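Antitoxin epsilon (Streptococcus pyogenes, PDB 1GVN) neutralises the cognate zeta toxin as the antitoxin of a plasmid-borne toxin-antitoxin system that kills cells which have lost the plasmid. Local coordinates at residues A19-R24 with N48-A53; L52-N57 with E71-M76. All coordinates share one frame; numbering follows the deposited sequence.

Interaction 1: A19-R24 with N48-A53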
ATOM      1  N   ALA A  19      10.488  -0.760  -9.311  1.00 13.33           N
ATOM      2  CA  ALA A  19      10.851  -2.014  -9.971  1.00 13.50           C
ATOM      3  C   ALA A  19      11.508  -2.946  -8.954  1.00 13.84           C
ATOM      4  O   ALA A  19      11.293  -4.162  -8.966  1.00 14.75           O
ATOM      5  CB  ALA A  19      11.805  -1.744 -11.135  1.00 14.09           C
ATOM      6  N   SER A  20      12.310  -2.365  -8.070  1.00 11.66           N
ATOM      7  CA  SER A  20      12.994  -3.130  -7.039  1.00 12.97           C
ATOM      8  C   SER A  20      11.989  -3.782  -6.086  1.00 12.61           C
ATOM      9  O   SER A  20      12.081  -4.976  -5.782  1.00 11.49           O
ATOM     10  CB  SER A  20      13.929  -2.209  -6.251  1.00 12.89           C
ATOM     11  OG  SER A  20      14.540  -2.898  -5.181  1.00 16.97           O
ATOM     12  N   VAL A  21      11.028  -2.991  -5.626  1.00 11.54           N
ATOM     13  CA  VAL A  21      10.009  -3.470  -4.693  1.00 10.78           C
ATOM     14  C   VAL A  21       9.061  -4.463  -5.369  1.00 11.41           C
ATOM     15  O   VAL A  21       8.760  -5.528  -4.820  1.00 11.29           O
ATOM     16  CB  VAL A  21       9.197  -2.275  -4.124  1.00  8.45           C
ATOM     17  CG1 VAL A  21       8.077  -2.768  -3.224  1.00 10.86           C
ATOM     18  CG2 VAL A  21      10.130  -1.349  -3.344  1.00  9.73           C
ATOM     19  N   TYR A  22       8.594  -4.117  -6.562  1.00 10.17           N
ATOM     20  CA  TYR A  22       7.680  -4.993  -7.280  1.00  9.52           C
ATOM     21  C   TYR A  22       8.358  -6.331  -7.574  1.00 11.12           C
ATOM     22  O   TYR A  22       7.783  -7.397  -7.341  1.00  9.97           O
ATOM     23  CB  TYR A  22       7.249  -4.355  -8.597  1.00  9.18           C
ATOM     24  CG  TYR A  22       6.236  -5.184  -9.340  1.00  9.68           C
ATOM     25  CD1 TYR A  22       4.881  -5.127  -9.009  1.00 12.61           C
ATOM     26  CD2 TYR A  22       6.634  -6.058 -10.351  1.00 10.82           C
ATOM     27  CE1 TYR A  22       3.940  -5.928  -9.673  1.00 11.26           C
ATOM     28  CE2 TYR A  22       5.708  -6.860 -11.016  1.00 10.45           C
ATOM     29  CZ  TYR A  22       4.367  -6.790 -10.674  1.00  9.84           C
ATOM     30  OH  TYR A  22       3.459  -7.581 -11.336  1.00  8.12           O
ATOM     31  N   ASN A  23       9.584  -6.269  -8.085  1.00  8.44           N
ATOM     32  CA  ASN A  23      10.317  -7.487  -8.411  1.00 10.62           C
ATOM     33  C   ASN A  23      10.538  -8.387  -7.206  1.00  9.91           C
ATOM     34  O   ASN A  23      10.455  -9.602  -7.325  1.00 10.86           O
ATOM     35  CB  ASN A  23      11.652  -7.155  -9.083  1.00  9.58           C
ATOM     36  CG  ASN A  23      11.471  -6.692 -10.517  1.00 11.63           C
ATOM     37  OD1 ASN A  23      10.523  -7.098 -11.184  1.00 12.01           O
ATOM     38  ND2 ASN A  23      12.383  -5.850 -11.002  1.00  7.74           N
ATOM     39  N   ARG A  24      10.808  -7.794  -6.048  1.00  9.42           N
ATOM     40  CA  ARG A  24      11.001  -8.573  -4.829  1.00 10.08           C
ATOM     41  C   ARG A  24       9.720  -9.350  -4.551  1.00  9.58           C
ATOM     42  O   ARG A  24       9.746 -10.552  -4.290  1.00  9.18           O
ATOM     43  CB  ARG A  24      11.303  -7.647  -3.643  1.00 10.96           C
ATOM     44  CG  ARG A  24      11.387  -8.353  -2.289  1.00 12.58           C
ATOM     45  CD  ARG A  24      11.614  -7.346  -1.161  1.00 13.28           C
ATOM     46  NE  ARG A  24      12.820  -6.558  -1.396  1.00 13.82           N
ATOM     47  CZ  ARG A  24      12.863  -5.227  -1.394  1.00 14.90           C
ATOM     48  NH1 ARG A  24      11.766  -4.518  -1.165  1.00 11.83           N
ATOM     49  NH2 ARG A  24      14.005  -4.602  -1.647  1.00 13.30           N
ATOM     50  N   ASN A  48      -0.927  -7.415  -5.903  1.00 10.05           N
ATOM     51  CA  ASN A  48      -2.017  -6.786  -6.631  1.00  9.84           C
ATOM     52  C   ASN A  48      -2.129  -5.298  -6.345  1.00  9.48           C
ATOM     53  O   ASN A  48      -2.465  -4.519  -7.234  1.00  9.20           O
ATOM     54  CB  ASN A  48      -3.335  -7.504  -6.339  1.00 10.69           C
ATOM     55  CG  ASN A  48      -3.377  -8.894  -6.962  1.00 16.09           C
ATOM     56  OD1 ASN A  48      -2.707  -9.147  -7.963  1.00 15.23           O
ATOM     57  ND2 ASN A  48      -4.168  -9.790  -6.385  1.00 15.75           N
ATOM     58  N   GLN A  49      -1.840  -4.911  -5.106  1.00  9.24           N
ATOM     59  CA  GLN A  49      -1.858  -3.488  -4.792  1.00  9.41           C
ATOM     60  C   GLN A  49      -0.742  -2.748  -5.525  1.00  7.84           C
ATOM     61  O   GLN A  49      -0.915  -1.656  -6.009  1.00  9.81           O
ATOM     62  CB  GLN A  49      -1.734  -3.267  -3.284  1.00 10.21           C
ATOM     63  CG  GLN A  49      -2.931  -3.755  -2.485  1.00 11.79           C
ATOM     64  CD  GLN A  49      -2.770  -3.522  -0.996  1.00 16.12           C
ATOM     65  OE1 GLN A  49      -2.622  -2.385  -0.548  1.00 16.16           O
ATOM     66  NE2 GLN A  49      -2.803  -4.601  -0.223  1.00 18.72           N
ATOM     67  N   LEU A  50       0.399  -3.440  -5.623  1.00  7.90           N
ATOM     68  CA  LEU A  50       1.543  -2.862  -6.321  1.00  7.94           C
ATOM     69  C   LEU A  50       1.235  -2.736  -7.812  1.00  8.97           C
ATOM     70  O   LEU A  50       1.641  -1.764  -8.454  1.00  9.93           O
ATOM     71  CB  LEU A  50       2.799  -3.717  -6.096  1.00  7.52           C
ATOM     72  CG  LEU A  50       3.303  -3.855  -4.649  1.00  7.34           C
ATOM     73  CD1 LEU A  50       4.670  -4.547  -4.642  1.00  7.34           C
ATOM     74  CD2 LEU A  50       3.422  -2.486  -4.001  1.00  6.51           C
ATOM     75  N   LYS A  51       0.515  -3.712  -8.362  1.00  7.69           N
ATOM     76  CA  LYS A  51       0.134  -3.659  -9.774  1.00  8.47           C
ATOM     77  C   LYS A  51      -0.757  -2.431  -9.991  1.00  8.82           C
ATOM     78  O   LYS A  51      -0.634  -1.711 -10.983  1.00  9.97           O
ATOM     79  CB  LYS A  51      -0.637  -4.926 -10.177  1.00  7.66           C
ATOM     80  CG  LYS A  51       0.229  -6.189 -10.262  1.00  6.88           C
ATOM     81  CD  LYS A  51      -0.615  -7.428 -10.593  1.00  8.89           C
ATOM     82  CE  LYS A  51       0.259  -8.644 -10.918  1.00  8.27           C
ATOM     83  NZ  LYS A  51       0.831  -8.566 -12.296  1.00  8.18           N
ATOM     84  N   LEU A  52      -1.655  -2.198  -9.043  1.00  9.69           N
ATOM     85  CA  LEU A  52      -2.569  -1.066  -9.124  1.00 10.75           C
ATOM     86  C   LEU A  52      -1.770   0.239  -9.071  1.00 10.73           C
ATOM     87  O   LEU A  52      -2.039   1.186  -9.814  1.00 10.88           O
ATOM     88  CB  LEU A  52      -3.568  -1.144  -7.966  1.00 14.03           C
ATOM     89  CG  LEU A  52      -4.869  -0.347  -8.061  1.00 20.86           C
ATOM     90  CD1 LEU A  52      -5.766  -0.706  -6.884  1.00 21.44           C
ATOM     91  CD2 LEU A  52      -4.568   1.135  -8.075  1.00 24.81           C
ATOM     92  N   ALA A  53      -0.776   0.279  -8.196  1.00  9.45           N
ATOM     93  CA  ALA A  53       0.065   1.459  -8.045  1.00 11.25           C
ATOM     94  C   ALA A  53       0.810   1.799  -9.335  1.00 11.86           C
ATOM     95  O   ALA A  53       0.951   2.969  -9.693  1.00 11.91           O
ATOM     96  CB  ALA A  53       1.063   1.234  -6.907  1.00  6.89           C
TER
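Tyr-22 reaches across from helix 5-31 and points its ring edge-on at helix 42-54, where Leu-50 and Lys-51 meet it. With CG anti to the backbone N (chi1 -176°), the ring is carried out from its own helix until its edge meets the partner. Leu-50 CB lies at that edge, in the ring plane, 3.8 Å from Tyr-22 CD1, and the two side chains run past each other in opposite directions. The branched end of Leu-50 reaches on toward helix 5-31, its CD1 sitting 4.0 Å from Tyr-22 CA and 4.1 Å from Val-21 CG1; the valine and leucine side chains cross nearly at right angles. The two helices, at an angle of 150° with axes 10.3 Å apart, form a nearly antiparallel pair within the three-helix epsilon fold, and Leu-50 also touches Tyr-72 of helix 63-83. Lys-51 passes the hydroxyl end of the ring at a slant: its CG lies near the ring plane, at the edge, 3.8 Å from Tyr-22 CE1, then the chain bends at its last torsion (chi4 -77°) and brings NZ to Tyr-22 OH, donating a hydrogen bond of 3.0 Å. Both polar ends have further partners, acidic side chains on the chain of another protein, which pair ionically with Lys-51 NZ and hydrogen-bond to Tyr-22 OH. The same tyrosine ring has a cation-pi contact with Lys-54.

Interaction 2: L52-N57 with E71-M76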
ATOM      1  N   LEU A  52      -1.655  -2.198  -9.043  1.00  9.69           N
ATOM      2  CA  LEU A  52      -2.569  -1.066  -9.124  1.00 10.75           C
ATOM      3  C   LEU A  52      -1.770   0.239  -9.071  1.00 10.73           C
ATOM      4  O   LEU A  52      -2.039   1.186  -9.814  1.00 10.88           O
ATOM      5  CB  LEU A  52      -3.568  -1.144  -7.966  1.00 14.03           C
ATOM      6  CG  LEU A  52      -4.869  -0.347  -8.061  1.00 20.86           C
ATOM      7  CD1 LEU A  52      -5.766  -0.706  -6.884  1.00 21.44           C
ATOM      8  CD2 LEU A  52      -4.568   1.135  -8.075  1.00 24.81           C
ATOM      9  N   ALA A  53      -0.776   0.279  -8.196  1.00  9.45           N
ATOM     10  CA  ALA A  53       0.065   1.459  -8.045  1.00 11.25           C
ATOM     11  C   ALA A  53       0.810   1.799  -9.335  1.00 11.86           C
ATOM     12  O   ALA A  53       0.951   2.969  -9.693  1.00 11.91           O
ATOM     13  CB  ALA A  53       1.063   1.234  -6.907  1.00  6.89           C
ATOM     14  N   LYS A  54       1.274   0.764 -10.029  1.00 14.14           N
ATOM     15  CA  LYS A  54       2.036   0.916 -11.269  1.00 15.72           C
ATOM     16  C   LYS A  54       1.244   1.301 -12.518  1.00 16.92           C
ATOM     17  O   LYS A  54       1.831   1.605 -13.556  1.00 19.26           O
ATOM     18  CB  LYS A  54       2.806  -0.375 -11.554  1.00 15.17           C
ATOM     19  CG  LYS A  54       3.964  -0.641 -10.613  1.00 15.23           C
ATOM     20  CD  LYS A  54       4.558  -2.018 -10.884  1.00 17.53           C
ATOM     21  CE  LYS A  54       5.013  -2.142 -12.331  1.00 19.25           C
ATOM     22  NZ  LYS A  54       5.215  -3.555 -12.728  1.00 25.30           N
ATOM     23  N   ARG A  55      -0.080   1.290 -12.431  1.00 17.58           N
ATOM     24  CA  ARG A  55      -0.902   1.639 -13.587  1.00 17.78           C
ATOM     25  C   ARG A  55      -0.985   3.141 -13.855  1.00 18.21           C
ATOM     26  O   ARG A  55      -1.456   3.560 -14.914  1.00 19.49           O
ATOM     27  CB  ARG A  55      -2.321   1.102 -13.408  1.00 16.48           C
ATOM     28  CG  ARG A  55      -2.449  -0.407 -13.449  1.00 17.96           C
ATOM     29  CD  ARG A  55      -3.909  -0.792 -13.290  1.00 21.43           C
ATOM     30  NE  ARG A  55      -4.121  -2.234 -13.334  1.00 23.13           N
ATOM     31  CZ  ARG A  55      -5.307  -2.811 -13.185  1.00 25.64           C
ATOM     32  NH1 ARG A  55      -6.386  -2.066 -12.981  1.00 24.95           N
ATOM     33  NH2 ARG A  55      -5.419  -4.132 -13.237  1.00 27.01           N
ATOM     34  N   VAL A  56      -0.522   3.949 -12.909  1.00 17.11           N
ATOM     35  CA  VAL A  56      -0.599   5.400 -13.057  1.00 17.59           C
ATOM     36  C   VAL A  56       0.408   6.015 -14.020  1.00 17.68           C
ATOM     37  O   VAL A  56       1.497   5.479 -14.229  1.00 17.43           O
ATOM     38  CB  VAL A  56      -0.434   6.107 -11.696  1.00 16.93           C
ATOM     39  CG1 VAL A  56      -1.464   5.579 -10.706  1.00 19.23           C
ATOM     40  CG2 VAL A  56       0.964   5.893 -11.169  1.00 16.33           C
ATOM     41  N   ASN A  57       0.030   7.147 -14.607  1.00 16.41           N
ATOM     42  CA  ASN A  57       0.918   7.871 -15.517  1.00 16.04           C
ATOM     43  C   ASN A  57       1.573   8.993 -14.727  1.00 14.81           C
ATOM     44  O   ASN A  57       0.963  10.040 -14.499  1.00 14.44           O
ATOM     45  CB  ASN A  57       0.149   8.473 -16.689  1.00 15.42           C
ATOM     46  CG  ASN A  57       0.984   9.481 -17.462  1.00 16.60           C
ATOM     47  OD1 ASN A  57       2.195   9.310 -17.605  1.00 14.56           O
ATOM     48  ND2 ASN A  57       0.346  10.532 -17.961  1.00 15.57           N
ATOM     49  N   GLU A  71       7.356   8.391  -1.691  1.00 12.26           N
ATOM     50  CA  GLU A  71       7.255   7.910  -0.313  1.00 12.77           C
ATOM     51  C   GLU A  71       6.489   6.586  -0.280  1.00 12.79           C
ATOM     52  O   GLU A  71       6.817   5.691   0.498  1.00 13.37           O
ATOM     53  CB  GLU A  71       6.552   8.945   0.567  1.00 12.83           C
ATOM     54  CG  GLU A  71       6.319   8.496   2.013  1.00 15.52           C
ATOM     55  CD  GLU A  71       7.566   7.927   2.672  1.00 15.39           C
ATOM     56  OE1 GLU A  71       8.686   8.314   2.277  1.00 17.21           O
ATOM     57  OE2 GLU A  71       7.428   7.101   3.598  1.00 14.81           O
ATOM     58  N   TYR A  72       5.468   6.470  -1.123  1.00 12.27           N
ATOM     59  CA  TYR A  72       4.682   5.241  -1.205  1.00 10.50           C
ATOM     60  C   TYR A  72       5.621   4.060  -1.424  1.00 11.00           C
ATOM     61  O   TYR A  72       5.551   3.045  -0.726  1.00  9.68           O
ATOM     62  CB  TYR A  72       3.704   5.307  -2.381  1.00 11.15           C
ATOM     63  CG  TYR A  72       3.022   3.987  -2.682  1.00  9.48           C
ATOM     64  CD1 TYR A  72       1.864   3.608  -2.008  1.00 10.27           C
ATOM     65  CD2 TYR A  72       3.560   3.099  -3.617  1.00  9.65           C
ATOM     66  CE1 TYR A  72       1.252   2.374  -2.257  1.00 11.34           C
ATOM     67  CE2 TYR A  72       2.955   1.863  -3.874  1.00  8.11           C
ATOM     68  CZ  TYR A  72       1.805   1.508  -3.193  1.00  9.42           C
ATOM     69  OH  TYR A  72       1.199   0.294  -3.453  1.00 11.31           O
ATOM     70  N   TRP A  73       6.499   4.196  -2.409  1.00 10.45           N
ATOM     71  CA  TRP A  73       7.427   3.128  -2.722  1.00 10.64           C
ATOM     72  C   TRP A  73       8.456   2.902  -1.634  1.00 10.47           C
ATOM     73  O   TRP A  73       8.923   1.781  -1.453  1.00 10.70           O
ATOM     74  CB  TRP A  73       8.083   3.384  -4.079  1.00  9.60           C
ATOM     75  CG  TRP A  73       7.096   3.178  -5.177  1.00 10.37           C
ATOM     76  CD1 TRP A  73       6.474   4.141  -5.918  1.00  9.89           C
ATOM     77  CD2 TRP A  73       6.537   1.929  -5.591  1.00  9.77           C
ATOM     78  NE1 TRP A  73       5.554   3.565  -6.767  1.00 10.08           N
ATOM     79  CE2 TRP A  73       5.575   2.208  -6.585  1.00  9.79           C
ATOM     80  CE3 TRP A  73       6.756   0.597  -5.213  1.00 11.92           C
ATOM     81  CZ2 TRP A  73       4.829   1.204  -7.209  1.00  9.38           C
ATOM     82  CZ3 TRP A  73       6.016  -0.400  -5.834  1.00 12.15           C
ATOM     83  CH2 TRP A  73       5.062  -0.090  -6.822  1.00 10.95           C
ATOM     84  N   ARG A  74       8.807   3.953  -0.899  1.00 10.89           N
ATOM     85  CA  ARG A  74       9.750   3.778   0.196  1.00 11.63           C
ATOM     86  C   ARG A  74       9.041   2.937   1.256  1.00 11.15           C
ATOM     87  O   ARG A  74       9.614   1.988   1.790  1.00 10.50           O
ATOM     88  CB  ARG A  74      10.158   5.116   0.830  1.00 11.39           C
ATOM     89  CG  ARG A  74      10.956   6.061  -0.062  1.00 16.46           C
ATOM     90  CD  ARG A  74      11.619   7.149   0.795  1.00 16.92           C
ATOM     91  NE  ARG A  74      12.150   8.256   0.004  1.00 19.52           N
ATOM     92  CZ  ARG A  74      11.464   9.353  -0.298  1.00 20.85           C
ATOM     93  NH1 ARG A  74      10.214   9.496   0.129  1.00 21.16           N
ATOM     94  NH2 ARG A  74      12.026  10.309  -1.028  1.00 21.04           N
ATOM     95  N   SER A  75       7.790   3.279   1.558  1.00 11.60           N
ATOM     96  CA  SER A  75       7.058   2.529   2.579  1.00 13.08           C
ATOM     97  C   SER A  75       6.816   1.083   2.171  1.00 11.79           C
ATOM     98  O   SER A  75       6.906   0.184   3.006  1.00 14.27           O
ATOM     99  CB  SER A  75       5.719   3.198   2.925  1.00 13.69           C
ATOM    100  OG  SER A  75       4.818   3.171   1.834  1.00 22.18           O
ATOM    101  N   MET A  76       6.500   0.851   0.901  1.00 10.73           N
ATOM    102  CA  MET A  76       6.271  -0.518   0.440  1.00 11.46           C
ATOM    103  C   MET A  76       7.593  -1.277   0.394  1.00 11.05           C
ATOM    104  O   MET A  76       7.618  -2.506   0.495  1.00 11.16           O
ATOM    105  CB  MET A  76       5.597  -0.524  -0.938  1.00 11.14           C
ATOM    106  CG  MET A  76       4.113  -0.165  -0.882  1.00 12.63           C
ATOM    107  SD  MET A  76       3.190  -1.317   0.185  1.00 14.39           S
ATOM    108  CE  MET A  76       1.557  -1.215  -0.508  1.00 19.20           C
TER
HETATM  109  O   HOH W   1       3.644   4.478  -8.643  1.00 17.24           O
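The C-terminal end of helix 42-54 packs here on the middle of helix 63-83, a second helix-helix seam of the all-helical epsilon fold. Ala-53 directs its methyl group at a pair of neighbouring aromatic side chains. Its CB lies 3.6 Å from both Tyr-72 CE2 and Tyr-72 OH, and 3.8 Å from Trp-73 CZ2, meeting both rings obliquely. The two aromatics meet edge to face: the Tyr-72 edge, at CD2, stands 3.6 Å above the plane of the Trp-73 indole, toward its rim, while Met-76 CG lies over a face of the phenol. Lys-54 adds its aliphatic part, CG being 4.0 Å from Trp-73 CZ2 and CH2, with the side chains crossing at about a right angle. A bend at chi3 (57°) then turns the lysine chain away from the indole, and NZ forms a salt bridge with an acidic side chain on the chain of another protein. Trp-73, with CG anti to its carbonyl carbon (chi1 -71°), sends its indole toward helix 42-54. At the indole edge a water in the ring plane accepts from Trp-73 NE1 at 2.8 Å and donates to Ala-53 O at 3.3 Å. The direct contacts are van der Waals packing, Tyr-72 OH having its polar partner in Gln-49 of the second subunit, while the water gives the indole N-H an acceptor and links it, through the longer bond, to the Ala-53 carbonyl.

Overall arrangement
From the N terminus, helix 5-31 supplies the first half of interaction 1, which closes a loop of 23 residues when helix 42-54 returns nearly antiparallel beside it. Interaction 2 starts where interaction 1 ends, sharing Leu-52 and Ala-53, and closes a shorter loop of 13 residues onto helix 63-83. The loops follow one another along the chain, neither enclosing the other, and helix 42-54 serves both. Their centres are about 7 Å apart, and Leu-50 CD2 bridges them, 3.6 Å from Tyr-72 OH. Together they tie all three helices into one core, and both contacts also reach the second subunit and the chain of another protein.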